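Local coordinates for periplasmic binding protein (Thermotoga lettingae TMO, PDB 4RY8) that binds 5-methylthioribose between its two lobes and probably serves as the periplasmic solute-binding component of a sugar transporter, at residues N15-L20 with G45-E50; N66-R71 with R95-V100; N138-N143 with P196-V201; F225-V230 with S245-T250. One frame throughout, in Å; residues are numbered along the deposited sequence.

In the fold
The four contacts divide between the two lobes of a periplasmic binding protein, with bound 5-methylthioribose between the lobes. Contacts 1 and 2 come first along the chain and belong to one parallel sheet, their centres about 11 Å apart; F67 of contact 2 packs on A19 and L49 of contact 1. Contacts 3 and 4 follow in the second, mixed sheet, centres also about 11 Å apart, where strands 200-203 and 226-230 are neighbours and V201 forms probable backbone hydrogen bonds with K226 and Y228. The pairs stay separate: the centres of contacts 1 and 3 lie about 43 Å apart. Each pair lies in one lobe's sheet, and only contact 4, through V230 (about 5 Å), nears the sugar.

Contact 1 (N15-L20 with G45-E50); sequences NVRIAL and GVTLLE
The R17 guanidinium stands over the sheet face, with L49 CD1 loosely and obliquely beside it, 4.4 Å from its NH1, while NH2 is hydrogen-bonded to Q70 O. The strands beneath are the two parallel arms of a beta-alpha-beta unit, strand 17-22, helix 28-44 and strand 47-52, with 47-52 at the edge of the sheet. Their axes approach to 4.6 Å at an angle of 26°. On the face of R17 and A19, R17 CG lies alongside T47 CB at 4.0 Å, both side chains pointing the same way, and the T47 hydroxyl bonds to K14 O. I18, L20 and L48 occupy the other face: I18 touches I76 of strand 74-78, while L20 packs on L34 and L48 on A37 and A41 of helix 28-44. With CG anti to the backbone N (chi1 176°), L48 carries CD1 back over the neighbouring strand, 3.3 Å from I18 O and 4.0 Å from L20 CB. V46, just ahead of its strand, sets CG1 3.7 Å from V16 CB and points CG2 at I18 CD1. The backbone bonds run from T47 N to V16 O, I18 N to T47 O and L49 N to I18 O, ending with L20 N to L49 O at 2.7 Å.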
loop_
_atom_site.group_PDB
_atom_site.type_symbol
_atom_site.label_atom_id
_atom_site.label_comp_id
_atom_site.label_asym_id
_atom_site.label_seq_id
_atom_site.Cartn_x
_atom_site.Cartn_y
_atom_site.Cartn_z
ATOM N N ASN C 15 36.925 -17.124 -7.347
ATOM C CA ASN C 15 37.455 -15.945 -8.047
ATOM C C ASN C 15 36.467 -14.805 -8.134
ATOM O O ASN C 15 36.879 -13.650 -8.180
ATOM C CB ASN C 15 37.899 -16.282 -9.473
ATOM C CG ASN C 15 39.136 -17.148 -9.518
ATOM O OD1 ASN C 15 39.449 -17.730 -10.557
ATOM N ND2 ASN C 15 39.843 -17.251 -8.396
ATOM N N VAL C 16 35.170 -15.118 -8.175
ATOM C CA VAL C 16 34.123 -14.077 -8.143
ATOM C C VAL C 16 34.078 -13.423 -6.761
ATOM O O VAL C 16 33.700 -14.077 -5.763
ATOM C CB VAL C 16 32.715 -14.636 -8.461
ATOM C CG1 VAL C 16 31.662 -13.510 -8.403
ATOM C CG2 VAL C 16 32.718 -15.326 -9.816
ATOM N N ARG C 17 34.456 -12.142 -6.704
ATOM C CA ARG C 17 34.483 -11.403 -5.445
ATOM C C ARG C 17 33.391 -10.345 -5.417
ATOM O O ARG C 17 33.298 -9.520 -6.307
ATOM C CB ARG C 17 35.864 -10.773 -5.222
ATOM C CG ARG C 17 36.948 -11.816 -4.920
ATOM C CD ARG C 17 38.327 -11.211 -4.742
ATOM N NE ARG C 17 38.687 -10.421 -5.922
ATOM C CZ ARG C 17 39.122 -9.161 -5.903
ATOM N NH1 ARG C 17 39.322 -8.511 -4.756
ATOM N NH2 ARG C 17 39.382 -8.551 -7.047
ATOM N N ILE C 18 32.567 -10.385 -4.375
ATOM C CA ILE C 18 31.449 -9.461 -4.201
ATOM C C ILE C 18 31.620 -8.748 -2.857
ATOM O O ILE C 18 31.716 -9.399 -1.809
ATOM C CB ILE C 18 30.106 -10.222 -4.234
ATOM C CG1 ILE C 18 29.878 -10.837 -5.623
ATOM C CG2 ILE C 18 28.932 -9.341 -3.833
ATOM C CD1 ILE C 18 28.885 -11.973 -5.587
ATOM N N ALA C 19 31.648 -7.416 -2.898
ATOM C CA ALA C 19 31.811 -6.598 -1.701
ATOM C C ALA C 19 30.482 -6.061 -1.198
ATOM O O ALA C 19 29.689 -5.492 -1.954
ATOM C CB ALA C 19 32.760 -5.432 -1.979
ATOM N N LEU C 20 30.262 -6.211 0.094
ATOM C CA LEU C 20 29.073 -5.725 0.741
ATOM C C LEU C 20 29.520 -4.562 1.579
ATOM O O LEU C 20 30.294 -4.731 2.528
ATOM C CB LEU C 20 28.452 -6.820 1.632
ATOM C CG LEU C 20 27.334 -6.330 2.550
ATOM C CD1 LEU C 20 26.168 -5.679 1.791
ATOM C CD2 LEU C 20 26.783 -7.449 3.403
ATOM N N GLY C 45 29.419 -20.528 -3.957
ATOM C CA GLY C 45 30.842 -20.810 -3.924
ATOM C C GLY C 45 31.644 -19.551 -4.180
ATOM O O GLY C 45 32.839 -19.626 -4.440
ATOM N N VAL C 46 30.995 -18.393 -4.129
ATOM C CA VAL C 46 31.696 -17.117 -4.366
ATOM C C VAL C 46 32.266 -16.548 -3.085
ATOM O O VAL C 46 31.875 -16.936 -1.982
ATOM C CB VAL C 46 30.796 -16.003 -5.011
ATOM C CG1 VAL C 46 30.265 -16.437 -6.364
ATOM C CG2 VAL C 46 29.680 -15.554 -4.068
ATOM N N THR C 47 33.151 -15.568 -3.257
ATOM C CA THR C 47 33.823 -14.902 -2.152
ATOM C C THR C 47 33.111 -13.596 -1.831
ATOM O O THR C 47 32.965 -12.728 -2.700
ATOM C CB THR C 47 35.289 -14.627 -2.533
ATOM O OG1 THR C 47 35.933 -15.878 -2.813
ATOM C CG2 THR C 47 36.041 -13.919 -1.430
ATOM N N LEU C 48 32.638 -13.485 -0.590
ATOM C CA LEU C 48 31.956 -12.301 -0.111
ATOM C C LEU C 48 32.875 -11.540 0.820
ATOM O O LEU C 48 33.355 -12.087 1.806
ATOM C CB LEU C 48 30.660 -12.673 0.623
ATOM C CG LEU C 48 29.834 -11.572 1.302
ATOM C CD1 LEU C 48 29.391 -10.513 0.295
ATOM C CD2 LEU C 48 28.638 -12.188 2.019
ATOM N N LEU C 49 33.115 -10.274 0.491
ATOM C CA LEU C 49 33.860 -9.348 1.335
ATOM C C LEU C 49 32.847 -8.393 1.958
ATOM O O LEU C 49 31.827 -8.076 1.342
ATOM C CB LEU C 49 34.886 -8.550 0.497
ATOM C CG LEU C 49 35.873 -9.342 -0.361
ATOM C CD1 LEU C 49 36.705 -8.426 -1.241
ATOM C CD2 LEU C 49 36.776 -10.189 0.518
ATOM N N GLU C 50 33.148 -7.917 3.164
ATOM C CA GLU C 50 32.208 -7.173 3.990
ATOM C C GLU C 50 32.943 -5.958 4.559
ATOM O O GLU C 50 34.089 -6.056 4.997
ATOM C CB GLU C 50 31.700 -8.071 5.137
ATOM C CG GLU C 50 31.718 -9.567 4.818
ATOM C CD GLU C 50 31.210 -10.465 5.943
ATOM O OE1 GLU C 50 31.287 -10.066 7.135
ATOM O OE2 GLU C 50 30.744 -11.592 5.623
#

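Contact 2 (N66-R71 with R95-V100); sequences NFITQR and RGIRVV
Two helix C-termini meet here, each closed by a Schellman motif: helix 57-69 turns out of its helical path at R71 and helix 82-94 at G96, both residues with positive phi. The first of these ends is capped by the bond from R71 N to I68 O (2.7 Å), which follows the last regular helical bond, Q70 N to N66 O (3.0 Å). Between the two segments the contact is purely apolar, with no hydrogen bond and only 136 Å² buried, and it rests on one methyl group. I97, directly after the G96 turn, points its side chain at the helix end; CG1 is anti to the carbonyl carbon and chi2 of 165° extends the chain, which pushes CD1 against the backbone of I68, 3.8 Å from its CA. The same methyl lies 4.1 Å from I68 CG1, the two isoleucine side chains crossing at about a right angle, and 4.4 Å from R71 CA. I68 turns its other branch to R95, where CG2 comes within 4.5 Å of the arginine CG, a loose fringe to the contact. In the fold, I68 also packs on E91 and A92 of helix 82-94, I97 reaches I75, and strand 98-102 runs hydrogen-bonded beside strand 74-78.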
loop_
_atom_site.group_PDB
_atom_site.type_symbol
_atom_site.label_atom_id
_atom_site.label_comp_id
_atom_site.label_asym_id
_atom_site.label_seq_id
_atom_site.Cartn_x
_atom_site.Cartn_y
_atom_site.Cartn_z
ATOM N N ASN C 66 38.134 1.418 -1.712
ATOM C CA ASN C 66 39.061 0.277 -1.532
ATOM C C ASN C 66 38.600 -0.854 -2.429
ATOM O O ASN C 66 39.418 -1.483 -3.089
ATOM C CB ASN C 66 39.115 -0.233 -0.075
ATOM C CG ASN C 66 39.684 0.799 0.893
ATOM O OD1 ASN C 66 39.505 0.701 2.114
ATOM N ND2 ASN C 66 40.358 1.805 0.347
ATOM N N PHE C 67 37.291 -1.106 -2.470
ATOM C CA PHE C 67 36.795 -2.218 -3.286
ATOM C C PHE C 67 36.939 -1.955 -4.789
ATOM O O PHE C 67 37.164 -2.902 -5.572
ATOM C CB PHE C 67 35.374 -2.614 -2.877
ATOM C CG PHE C 67 35.318 -3.287 -1.535
ATOM C CD1 PHE C 67 36.106 -4.405 -1.276
ATOM C CD2 PHE C 67 34.515 -2.795 -0.520
ATOM C CE1 PHE C 67 36.075 -5.027 -0.046
ATOM C CE2 PHE C 67 34.481 -3.411 0.717
ATOM C CZ PHE C 67 35.269 -4.520 0.954
ATOM N N ILE C 68 36.844 -0.681 -5.190
ATOM C CA ILE C 68 37.087 -0.298 -6.595
ATOM C C ILE C 68 38.528 -0.630 -6.985
ATOM O O ILE C 68 38.777 -1.350 -7.970
ATOM C CB ILE C 68 36.761 1.189 -6.873
ATOM C CG1 ILE C 68 35.250 1.390 -6.841
ATOM C CG2 ILE C 68 37.273 1.592 -8.244
ATOM C CD1 ILE C 68 34.767 2.830 -6.823
ATOM N N THR C 69 39.463 -0.143 -6.178
ATOM C CA THR C 69 40.891 -0.434 -6.355
ATOM C C THR C 69 41.168 -1.929 -6.450
ATOM O O THR C 69 41.885 -2.367 -7.340
ATOM C CB THR C 69 41.694 0.150 -5.196
ATOM O OG1 THR C 69 41.463 1.560 -5.163
ATOM C CG2 THR C 69 43.194 -0.129 -5.371
ATOM N N GLN C 70 40.584 -2.707 -5.542
ATOM C CA GLN C 70 40.705 -4.175 -5.600
ATOM C C GLN C 70 40.026 -4.800 -6.846
ATOM O O GLN C 70 40.174 -6.012 -7.090
ATOM C CB GLN C 70 40.127 -4.793 -4.322
ATOM C CG GLN C 70 40.851 -4.379 -3.032
ATOM C CD GLN C 70 40.119 -4.855 -1.789
ATOM O OE1 GLN C 70 39.479 -5.913 -1.812
ATOM N NE2 GLN C 70 40.186 -4.074 -0.701
ATOM N N ARG C 71 39.277 -3.990 -7.611
ATOM C CA ARG C 71 38.535 -4.458 -8.778
ATOM C C ARG C 71 37.746 -5.734 -8.433
ATOM O O ARG C 71 37.901 -6.766 -9.078
ATOM C CB ARG C 71 39.446 -4.769 -9.977
ATOM C CG ARG C 71 40.620 -3.827 -10.225
ATOM C CD ARG C 71 41.780 -4.619 -10.831
ATOM N NE ARG C 71 42.878 -3.788 -11.308
ATOM C CZ ARG C 71 44.004 -4.264 -11.841
ATOM N NH1 ARG C 71 44.182 -5.577 -11.973
ATOM N NH2 ARG C 71 44.957 -3.427 -12.251
ATOM N N ARG C 95 34.263 1.422 -14.417
ATOM C CA ARG C 95 35.357 0.445 -14.343
ATOM C C ARG C 95 34.867 -0.985 -14.600
ATOM O O ARG C 95 35.675 -1.911 -14.643
ATOM C CB ARG C 95 36.069 0.507 -12.974
ATOM C CG ARG C 95 36.826 1.810 -12.683
ATOM C CD ARG C 95 38.111 1.915 -13.490
ATOM N NE ARG C 95 37.879 2.503 -14.816
ATOM C CZ ARG C 95 38.534 2.188 -15.938
ATOM N NH1 ARG C 95 39.491 1.256 -15.951
ATOM N NH2 ARG C 95 38.217 2.809 -17.074
ATOM N N GLY C 96 33.560 -1.181 -14.764
ATOM C CA GLY C 96 33.054 -2.496 -15.113
ATOM C C GLY C 96 32.656 -3.299 -13.901
ATOM O O GLY C 96 32.406 -4.503 -14.002
ATOM N N ILE C 97 32.603 -2.633 -12.754
ATOM C CA ILE C 97 32.097 -3.253 -11.528
ATOM C C ILE C 97 30.580 -3.130 -11.537
ATOM O O ILE C 97 30.001 -2.049 -11.830
ATOM C CB ILE C 97 32.719 -2.620 -10.263
ATOM C CG1 ILE C 97 34.236 -2.787 -10.281
ATOM C CG2 ILE C 97 32.146 -3.231 -8.976
ATOM C CD1 ILE C 97 34.955 -1.919 -9.289
ATOM N N ARG C 98 29.923 -4.243 -11.226
ATOM C CA ARG C 98 28.474 -4.265 -11.175
ATOM C C ARG C 98 28.057 -3.785 -9.777
ATOM O O ARG C 98 28.758 -4.034 -8.780
ATOM C CB ARG C 98 27.923 -5.666 -11.546
ATOM C CG ARG C 98 28.405 -6.187 -12.928
ATOM C CD ARG C 98 28.459 -5.145 -14.074
ATOM N NE ARG C 98 28.910 -5.743 -15.344
ATOM C CZ ARG C 98 29.446 -5.097 -16.392
ATOM N NH1 ARG C 98 29.634 -3.781 -16.395
ATOM N NH2 ARG C 98 29.806 -5.781 -17.473
ATOM N N VAL C 99 26.956 -3.048 -9.724
ATOM C CA VAL C 99 26.452 -2.480 -8.466
ATOM C C VAL C 99 24.995 -2.773 -8.278
ATOM O O VAL C 99 24.210 -2.629 -9.202
ATOM C CB VAL C 99 26.643 -0.954 -8.453
ATOM C CG1 VAL C 99 26.146 -0.381 -7.139
ATOM C CG2 VAL C 99 28.104 -0.619 -8.686
ATOM N N VAL C 100 24.606 -3.120 -7.070
ATOM C CA VAL C 100 23.212 -3.251 -6.732
ATOM C C VAL C 100 23.085 -2.612 -5.396
ATOM O O VAL C 100 24.048 -2.628 -4.641
ATOM C CB VAL C 100 22.781 -4.753 -6.651
ATOM C CG1 VAL C 100 23.759 -5.568 -5.830
ATOM C CG2 VAL C 100 21.367 -4.909 -6.071
#

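Contact 3 (N138-N143 with P196-V201); sequences NVIYVN and PEANAV
N138-V142 and A200-V201 run parallel, V139 facing A200 and I140 facing V201, with N138 O taking N199 N at 2.9 Å and A200 N weakly at 3.3 Å, and A200 O taking I140 N. N199 adds a bond from its side chain: with CG held between the backbone N and the carbonyl carbon (chi1 59°), the amide swings back so that OD1 accepts N138 N at 2.9 Å, the donor tilted 24° from the carbonyl plane. Both backbone polar atoms of N138 are therefore gripped by one residue, which probably helps set the start of this pairing. The N138 side chain points at the other segment, its CB 3.3 Å from E197 O. Packing is tightest two residues along, where I140 CD1 presses on A198 CB at 3.4 Å, shorter than a usual carbon contact. Further on, V142 CG2 meets V201 CG1 at 3.8 Å as the two side chains cross obliquely. This is core packing of the mixed sheet: strand 137-142 lies between strands 167-173 and 200-203, I140 and V201 rest on M188 of helix 180-194, and V201 also meets A212 while V142 meets F208, both of helix 206-219.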
loop_
_atom_site.group_PDB
_atom_site.type_symbol
_atom_site.label_atom_id
_atom_site.label_comp_id
_atom_site.label_asym_id
_atom_site.label_seq_id
_atom_site.Cartn_x
_atom_site.Cartn_y
_atom_site.Cartn_z
ATOM N N ASN C 138 -3.288 9.683 20.185
ATOM C CA ASN C 138 -2.159 10.589 20.454
ATOM C C ASN C 138 -0.803 9.841 20.334
ATOM O O ASN C 138 -0.356 9.151 21.250
ATOM C CB ASN C 138 -2.307 11.186 21.861
ATOM C CG ASN C 138 -3.570 12.026 22.025
ATOM O OD1 ASN C 138 -4.217 12.001 23.074
ATOM N ND2 ASN C 138 -3.908 12.774 21.006
ATOM N N VAL C 139 -0.146 10.015 19.202
ATOM C CA VAL C 139 0.941 9.154 18.807
ATOM C C VAL C 139 2.275 9.776 19.077
ATOM O O VAL C 139 2.525 10.950 18.644
ATOM C CB VAL C 139 0.847 8.851 17.281
ATOM C CG1 VAL C 139 1.971 7.917 16.846
ATOM C CG2 VAL C 139 -0.514 8.259 16.960
ATOM N N ILE C 140 3.124 8.989 19.745
ATOM C CA ILE C 140 4.600 9.192 19.794
ATOM C C ILE C 140 5.245 8.501 18.607
ATOM O O ILE C 140 5.221 7.290 18.477
ATOM C CB ILE C 140 5.231 8.738 21.119
ATOM C CG1 ILE C 140 4.614 9.595 22.269
ATOM C CG2 ILE C 140 6.772 8.854 21.062
ATOM C CD1 ILE C 140 4.850 9.103 23.669
ATOM N N TYR C 141 5.801 9.295 17.706
ATOM C CA TYR C 141 6.370 8.797 16.446
ATOM C C TYR C 141 7.868 8.637 16.626
ATOM O O TYR C 141 8.582 9.608 16.937
ATOM C CB TYR C 141 6.123 9.835 15.375
ATOM C CG TYR C 141 6.629 9.554 13.971
ATOM C CD1 TYR C 141 6.487 8.307 13.365
ATOM C CD2 TYR C 141 7.095 10.583 13.191
ATOM C CE1 TYR C 141 6.912 8.103 12.082
ATOM C CE2 TYR C 141 7.515 10.377 11.907
ATOM C CZ TYR C 141 7.389 9.137 11.346
ATOM O OH TYR C 141 7.753 8.965 10.056
ATOM N N VAL C 142 8.375 7.441 16.370
ATOM C CA VAL C 142 9.814 7.206 16.522
ATOM C C VAL C 142 10.432 6.904 15.164
ATOM O O VAL C 142 10.218 5.823 14.548
ATOM C CB VAL C 142 10.135 6.110 17.497
ATOM C CG1 VAL C 142 11.591 6.227 17.915
ATOM C CG2 VAL C 142 9.189 6.112 18.694
ATOM N N ASN C 143 11.145 7.906 14.664
ATOM C CA ASN C 143 11.768 7.826 13.364
ATOM C C ASN C 143 12.663 9.014 13.217
ATOM O O ASN C 143 12.560 9.962 14.006
ATOM C CB ASN C 143 10.701 7.838 12.257
ATOM C CG ASN C 143 11.225 7.358 10.916
ATOM O OD1 ASN C 143 12.269 6.692 10.818
ATOM N ND2 ASN C 143 10.493 7.669 9.876
ATOM N N PRO C 196 1.722 13.302 28.521
ATOM C CA PRO C 196 0.997 12.245 29.224
ATOM C C PRO C 196 -0.275 11.817 28.498
ATOM O O PRO C 196 -0.818 10.763 28.798
ATOM C CB PRO C 196 0.674 12.873 30.594
ATOM C CG PRO C 196 0.791 14.356 30.402
ATOM C CD PRO C 196 1.701 14.598 29.224
ATOM N N GLU C 197 -0.724 12.604 27.527
ATOM C CA GLU C 197 -1.899 12.250 26.745
ATOM C C GLU C 197 -1.575 11.173 25.678
ATOM O O GLU C 197 -2.490 10.634 25.072
ATOM C CB GLU C 197 -2.537 13.508 26.109
ATOM C CG GLU C 197 -1.879 14.013 24.817
ATOM C CD GLU C 197 -0.647 14.904 25.016
ATOM O OE1 GLU C 197 -0.079 14.960 26.142
ATOM O OE2 GLU C 197 -0.245 15.554 24.020
ATOM N N ALA C 198 -0.292 10.849 25.464
ATOM C CA ALA C 198 0.083 9.975 24.377
ATOM C C ALA C 198 -0.409 8.569 24.726
ATOM O O ALA C 198 -0.335 8.173 25.879
ATOM C CB ALA C 198 1.589 10.010 24.158
ATOM N N ASN C 199 -0.971 7.851 23.754
ATOM C CA ASN C 199 -1.437 6.465 23.994
ATOM C C ASN C 199 -1.054 5.465 22.878
ATOM O O ASN C 199 -1.474 4.313 22.886
ATOM C CB ASN C 199 -2.959 6.443 24.209
ATOM C CG ASN C 199 -3.736 6.999 23.014
ATOM O OD1 ASN C 199 -3.161 7.498 22.041
ATOM N ND2 ASN C 199 -5.041 6.974 23.112
ATOM N N ALA C 200 -0.248 5.892 21.913
ATOM C CA ALA C 200 0.260 4.942 20.916
ATOM C C ALA C 200 1.667 5.292 20.534
ATOM O O ALA C 200 2.054 6.451 20.597
ATOM C CB ALA C 200 -0.622 4.924 19.678
ATOM N N VAL C 201 2.415 4.278 20.109
ATOM C CA VAL C 201 3.748 4.462 19.534
ATOM C C VAL C 201 3.816 3.844 18.139
ATOM O O VAL C 201 3.407 2.717 17.905
ATOM C CB VAL C 201 4.845 3.819 20.410
ATOM C CG1 VAL C 201 6.232 3.982 19.761
ATOM C CG2 VAL C 201 4.779 4.373 21.812
#

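Contact 4 (F225-V230 with S245-T250); sequences FKVYSV and SPWVAT
S229 meets the indole of W247 edge-on: its OG lies near the ring plane and accepts the NE1 hydrogen at 2.8 Å, though the bond is bent to 139° at the hydrogen. The pairing belongs to the beta-alpha-beta unit of strand 226-230, helix 234-240 and strand 247-252, and carries a beta bulge: V227 faces W247, but Y228 faces A249, leaving V248 as the extra residue. With chi1 of 69° the S229 hydroxyl sits between its own backbone N and carbonyl carbon, where it can serve both neighbours on the parallel strand.

Where W247 presents its edge, Y228 presents a face. V248, whose side chain points at the opposing strand, lays CG2 over that face in a CH-pi contact, 3.9 Å from the centroid and 26° off the normal; A249 CB approaches the same ring obliquely. The Y228 hydroxyl bonds to D132 of helix 118-132, which tethers the far end of the ring. At the strand starts V227 and P246 lie side by side, V227 CG2 4.1 Å from P246 CB, and both touch I216 of helix 206-219. The backbone links P246 O to V227 N at 2.8 Å, V227 O to V248 N, and A249 O to S229 N.

Past the tyrosine the strands lead to the sugar pocket: T250 OG1 hydrogen-bonds to the carbonyl of D231, a pocket residue, and the V230 side chain is about 5 Å from the ligand. W247 NE1, S229 OG, T250 OG1 and D231 O thus form one chain of bonds, in which S229 OG donates to T250 OG1 at 2.8 Å.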
loop_
_atom_site.group_PDB
_atom_site.type_symbol
_atom_site.label_atom_id
_atom_site.label_comp_id
_atom_site.label_asym_id
_atom_site.label_seq_id
_atom_site.Cartn_x
_atom_site.Cartn_y
_atom_site.Cartn_z
ATOM N N PHE C 225 -0.686 1.980 26.543
ATOM C CA PHE C 225 -0.038 2.116 25.251
ATOM C C PHE C 225 -0.262 0.934 24.325
ATOM O O PHE C 225 -0.476 -0.207 24.763
ATOM C CB PHE C 225 1.463 2.291 25.457
ATOM C CG PHE C 225 1.863 3.690 25.807
ATOM C CD1 PHE C 225 2.038 4.639 24.810
ATOM C CD2 PHE C 225 2.074 4.065 27.125
ATOM C CE1 PHE C 225 2.396 5.940 25.113
ATOM C CE2 PHE C 225 2.434 5.383 27.426
ATOM C CZ PHE C 225 2.582 6.309 26.431
ATOM N N LYS C 226 -0.207 1.231 23.032
ATOM C CA LYS C 226 -0.148 0.203 22.008
ATOM C C LYS C 226 0.963 0.595 21.055
ATOM O O LYS C 226 1.059 1.745 20.681
ATOM C CB LYS C 226 -1.501 0.082 21.307
ATOM C CG LYS C 226 -2.547 -0.616 22.162
ATOM C CD LYS C 226 -3.627 -1.195 21.276
ATOM C CE LYS C 226 -4.854 -1.588 22.073
ATOM N NZ LYS C 226 -5.844 -2.228 21.157
ATOM N N VAL C 227 1.839 -0.344 20.738
ATOM C CA VAL C 227 3.018 -0.067 19.942
ATOM C C VAL C 227 2.947 -0.776 18.610
ATOM O O VAL C 227 2.622 -1.938 18.559
ATOM C CB VAL C 227 4.317 -0.468 20.670
ATOM C CG1 VAL C 227 5.544 -0.018 19.848
ATOM C CG2 VAL C 227 4.335 0.140 22.071
ATOM N N TYR C 228 3.221 -0.021 17.549
ATOM C CA TYR C 228 3.217 -0.471 16.159
ATOM C C TYR C 228 4.634 -0.238 15.642
ATOM O O TYR C 228 5.192 0.851 15.837
ATOM C CB TYR C 228 2.178 0.335 15.331
ATOM C CG TYR C 228 0.763 0.124 15.890
ATOM C CD1 TYR C 228 0.343 0.783 17.053
ATOM C CD2 TYR C 228 -0.120 -0.781 15.315
ATOM C CE1 TYR C 228 -0.914 0.575 17.593
ATOM C CE2 TYR C 228 -1.377 -0.991 15.871
ATOM C CZ TYR C 228 -1.758 -0.328 16.999
ATOM O OH TYR C 228 -2.974 -0.526 17.552
ATOM N N SER C 229 5.223 -1.250 15.002
ATOM C CA SER C 229 6.577 -1.125 14.472
ATOM C C SER C 229 6.733 -1.687 13.056
ATOM O O SER C 229 5.791 -2.132 12.411
ATOM C CB SER C 229 7.543 -1.828 15.404
ATOM O OG SER C 229 7.268 -3.239 15.305
ATOM N N VAL C 230 7.955 -1.610 12.586
ATOM C CA VAL C 230 8.387 -2.287 11.430
ATOM C C VAL C 230 9.463 -3.292 11.850
ATOM O O VAL C 230 10.178 -3.083 12.850
ATOM C CB VAL C 230 8.954 -1.238 10.440
ATOM C CG1 VAL C 230 9.469 -1.848 9.183
ATOM C CG2 VAL C 230 7.879 -0.261 10.085
ATOM N N SER C 245 2.371 -7.444 27.041
ATOM C CA SER C 245 3.143 -6.634 26.078
ATOM C C SER C 245 2.265 -5.565 25.437
ATOM O O SER C 245 1.176 -5.849 24.981
ATOM C CB SER C 245 3.757 -7.491 24.975
ATOM O OG SER C 245 4.483 -6.659 24.065
ATOM N N PRO C 246 2.740 -4.318 25.388
ATOM C CA PRO C 246 2.031 -3.317 24.600
ATOM C C PRO C 246 2.348 -3.410 23.093
ATOM O O PRO C 246 1.783 -2.653 22.300
ATOM C CB PRO C 246 2.577 -1.998 25.152
ATOM C CG PRO C 246 3.994 -2.336 25.503
ATOM C CD PRO C 246 3.925 -3.764 26.050
ATOM N N TRP C 247 3.233 -4.326 22.698
ATOM C CA TRP C 247 3.652 -4.405 21.296
ATOM C C TRP C 247 2.635 -5.199 20.486
ATOM O O TRP C 247 2.624 -6.438 20.544
ATOM C CB TRP C 247 5.040 -5.018 21.211
ATOM C CG TRP C 247 5.785 -4.755 19.890
ATOM C CD1 TRP C 247 5.276 -4.298 18.717
ATOM C CD2 TRP C 247 7.160 -5.022 19.657
ATOM N NE1 TRP C 247 6.276 -4.217 17.764
ATOM C CE2 TRP C 247 7.448 -4.642 18.331
ATOM C CE3 TRP C 247 8.199 -5.493 20.464
ATOM C CZ2 TRP C 247 8.697 -4.797 17.782
ATOM C CZ3 TRP C 247 9.474 -5.588 19.916
ATOM C CH2 TRP C 247 9.705 -5.256 18.599
ATOM N N VAL C 248 1.766 -4.520 19.736
ATOM C CA VAL C 248 0.593 -5.238 19.144
ATOM C C VAL C 248 0.703 -5.688 17.675
ATOM O O VAL C 248 0.076 -6.662 17.272
ATOM C CB VAL C 248 -0.748 -4.504 19.395
ATOM C CG1 VAL C 248 -1.031 -4.414 20.893
ATOM C CG2 VAL C 248 -0.750 -3.152 18.798
ATOM N N ALA C 249 1.526 -5.009 16.894
ATOM C CA ALA C 249 1.736 -5.361 15.512
ATOM C C ALA C 249 3.057 -4.799 14.985
ATOM O O ALA C 249 3.547 -3.758 15.460
ATOM C CB ALA C 249 0.585 -4.847 14.653
ATOM N N THR C 250 3.618 -5.530 14.025
ATOM C CA THR C 250 4.736 -5.084 13.213
ATOM C C THR C 250 4.490 -5.545 11.766
ATOM O O THR C 250 3.748 -6.508 11.470
ATOM C CB THR C 250 6.109 -5.630 13.760
ATOM O OG1 THR C 250 7.223 -4.958 13.154
ATOM C CG2 THR C 250 6.264 -7.120 13.508
#